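PDB 6K10: aldehyde dehydrogenase from Staphylococcus aureus, which oxidises 4,4'-diaponeurosporen-4-al to 4,4'-diaponeurosporenoic acid with NAD+ in the biosynthesis of the yellow-orange carotenoid staphyloxanthin. Local coordinates for residues Gln13-Ser18 against His185-Tyr190. The protein carries 1 engineered substitution. Numbering follows the deposited sequence.
Sequences QKFYDS and HLPFDY
One ring, that of Phe15, meets three consecutive residues, Leu186, Pro187 and Phe188, each at a different part of its surface, and no hydrogen bond joins the two segments. Leu186 takes a face: its CB stands almost on the ring normal, 4.1 Å from the centroid of Phe15, as a CH-pi contact. CD1 of Leu186 reaches back to CB of Phe15 at 3.7 Å. Pro187 meets the far end of the ring, around CE2 and CZ; its carbonyl O lies at the ring edge, near the ring plane, 3.5 Å from CZ of Phe15. Against Phe188 the Phe15 ring turns its own edge, CD1 and CE1, onto the Phe188 face in an edge-to-face pair with centroids 4.6 Å apart. The pair is tilted rather than upright, with planes at 59°. With CG anti to the backbone N (chi1 172°), Phe15 extends from the helix to the loop. There Pro187 centres an inverse gamma turn, closed by Phe188 N bonding to Leu186 O at 2.7 Å, so the chain turns sharply between two residues that both meet the Phe15 ring. Phe15 and Phe188 both also touch Ile143 of strand 141-145, and Asp189 pairs through its backbone with Thr114. Helix 10-23 is thus packed onto the loop joining helix 177-184 to parallel strand 190-194, a helix-to-strand connection of the alpha/beta, Rossmann-like architecture known for NAD-dependent aldehyde dehydrogenases.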
loop_
_atom_site.group_PDB
_atom_site.type_symbol
_atom_site.label_atom_id
_atom_site.label_comp_id
_atom_site.label_asym_id
_atom_site.label_seq_id
_atom_site.Cartn_x
_atom_site.Cartn_y
_atom_site.Cartn_z
ATOM N N GLN A 13 -27.535 -6.646 -2.934
ATOM C CA GLN A 13 -27.930 -6.668 -4.340
ATOM C C GLN A 13 -27.216 -5.575 -5.125
ATOM O O GLN A 13 -26.741 -5.811 -6.242
ATOM C CB GLN A 13 -29.446 -6.517 -4.466
ATOM C CG GLN A 13 -30.028 -7.086 -5.753
ATOM N N LYS A 14 -27.126 -4.372 -4.553
ATOM C CA LYS A 14 -26.406 -3.288 -5.216
ATOM C C LYS A 14 -24.930 -3.627 -5.381
ATOM O O LYS A 14 -24.320 -3.293 -6.404
ATOM C CB LYS A 14 -26.577 -1.989 -4.431
ATOM C CG LYS A 14 -27.950 -1.360 -4.590
ATOM C CD LYS A 14 -28.179 -0.252 -3.580
ATOM N N PHE A 15 -24.340 -4.290 -4.386
ATOM C CA PHE A 15 -22.942 -4.696 -4.489
ATOM C C PHE A 15 -22.736 -5.660 -5.649
ATOM O O PHE A 15 -21.830 -5.479 -6.472
ATOM C CB PHE A 15 -22.481 -5.329 -3.176
ATOM C CG PHE A 15 -21.117 -5.960 -3.251
ATOM C CD1 PHE A 15 -19.982 -5.178 -3.393
ATOM C CD2 PHE A 15 -20.972 -7.335 -3.178
ATOM C CE1 PHE A 15 -18.729 -5.757 -3.462
ATOM C CE2 PHE A 15 -19.721 -7.919 -3.246
ATOM C CZ PHE A 15 -18.597 -7.129 -3.388
ATOM N N TYR A 16 -23.578 -6.689 -5.740
ATOM C CA TYR A 16 -23.367 -7.706 -6.763
ATOM C C TYR A 16 -23.737 -7.200 -8.151
ATOM O O TYR A 16 -23.159 -7.657 -9.145
ATOM C CB TYR A 16 -24.136 -8.972 -6.394
ATOM C CG TYR A 16 -23.452 -9.715 -5.273
ATOM C CD1 TYR A 16 -22.181 -10.241 -5.452
ATOM C CD2 TYR A 16 -24.053 -9.858 -4.030
ATOM C CE1 TYR A 16 -21.534 -10.906 -4.435
ATOM C CE2 TYR A 16 -23.412 -10.525 -3.002
ATOM C CZ TYR A 16 -22.151 -11.047 -3.214
ATOM O OH TYR A 16 -21.502 -11.712 -2.200
ATOM N N ASP A 17 -24.677 -6.256 -8.247
ATOM C CA ASP A 17 -24.908 -5.583 -9.521
ATOM C C ASP A 17 -23.668 -4.818 -9.958
ATOM O O ASP A 17 -23.295 -4.842 -11.138
ATOM C CB ASP A 17 -26.100 -4.630 -9.414
ATOM C CG ASP A 17 -27.418 -5.356 -9.249
ATOM O OD1 ASP A 17 -27.444 -6.594 -9.401
ATOM O OD2 ASP A 17 -28.430 -4.680 -8.966
ATOM N N SER A 18 -23.019 -4.127 -9.017
ATOM C CA SER A 18 -21.799 -3.393 -9.338
ATOM C C SER A 18 -20.702 -4.335 -9.818
ATOM O O SER A 18 -20.005 -4.038 -10.796
ATOM C CB SER A 18 -21.333 -2.599 -8.119
ATOM O OG SER A 18 -20.377 -1.622 -8.487
ATOM N N HIS A 185 -18.403 -5.838 5.364
ATOM C CA HIS A 185 -18.348 -7.294 5.399
ATOM C C HIS A 185 -18.526 -7.923 4.025
ATOM O O HIS A 185 -18.441 -9.150 3.906
ATOM C CB HIS A 185 -19.406 -7.843 6.360
ATOM C CG HIS A 185 -19.100 -7.582 7.801
ATOM N ND1 HIS A 185 -17.927 -7.992 8.398
ATOM C CD2 HIS A 185 -19.812 -6.952 8.765
ATOM C CE1 HIS A 185 -17.929 -7.624 9.667
ATOM N NE2 HIS A 185 -19.062 -6.992 9.915
ATOM N N LEU A 186 -18.773 -7.115 2.989
ATOM C CA LEU A 186 -18.864 -7.601 1.623
ATOM C C LEU A 186 -17.479 -7.644 0.984
ATOM O O LEU A 186 -16.627 -6.798 1.275
ATOM C CB LEU A 186 -19.786 -6.704 0.801
ATOM C CG LEU A 186 -21.252 -6.714 1.237
ATOM C CD1 LEU A 186 -22.070 -5.718 0.431
ATOM C CD2 LEU A 186 -21.827 -8.116 1.109
ATOM N N PRO A 187 -17.216 -8.634 0.094
ATOM C CA PRO A 187 -15.868 -8.793 -0.479
ATOM C C PRO A 187 -15.567 -7.774 -1.575
ATOM O O PRO A 187 -15.343 -8.117 -2.741
ATOM C CB PRO A 187 -15.909 -10.233 -1.005
ATOM C CG PRO A 187 -17.325 -10.417 -1.419
ATOM C CD PRO A 187 -18.152 -9.657 -0.406
ATOM N N PHE A 188 -15.565 -6.497 -1.197
ATOM C CA PHE A 188 -15.090 -5.452 -2.091
ATOM C C PHE A 188 -13.651 -5.738 -2.510
ATOM O O PHE A 188 -12.898 -6.425 -1.816
ATOM C CB PHE A 188 -15.161 -4.084 -1.410
ATOM C CG PHE A 188 -16.533 -3.468 -1.404
ATOM C CD1 PHE A 188 -16.968 -2.698 -2.471
ATOM C CD2 PHE A 188 -17.379 -3.644 -0.323
ATOM C CE1 PHE A 188 -18.225 -2.122 -2.463
ATOM C CE2 PHE A 188 -18.638 -3.071 -0.310
ATOM C CZ PHE A 188 -19.061 -2.309 -1.380
ATOM N N ASP A 189 -13.267 -5.201 -3.665
ATOM C CA ASP A 189 -11.893 -5.340 -4.126
ATOM C C ASP A 189 -10.965 -4.283 -3.541
ATOM O O ASP A 189 -9.742 -4.442 -3.620
ATOM C CB ASP A 189 -11.846 -5.299 -5.657
ATOM C CG ASP A 189 -12.702 -6.382 -6.292
ATOM O OD1 ASP A 189 -12.356 -7.573 -6.143
ATOM O OD2 ASP A 189 -13.721 -6.047 -6.932
ATOM N N TYR A 190 -11.515 -3.221 -2.954
ATOM C CA TYR A 190 -10.733 -2.220 -2.246
ATOM C C TYR A 190 -11.672 -1.430 -1.346
ATOM O O TYR A 190 -12.841 -1.222 -1.684
ATOM C CB TYR A 190 -9.999 -1.282 -3.214
ATOM C CG TYR A 190 -8.781 -0.630 -2.609
ATOM C CD1 TYR A 190 -8.892 0.529 -1.854
ATOM C CD2 TYR A 190 -7.518 -1.178 -2.789
ATOM C CE1 TYR A 190 -7.778 1.125 -1.292
ATOM C CE2 TYR A 190 -6.398 -0.589 -2.234
ATOM C CZ TYR A 190 -6.532 0.560 -1.488
ATOM O OH TYR A 190 -5.412 1.140 -0.938
#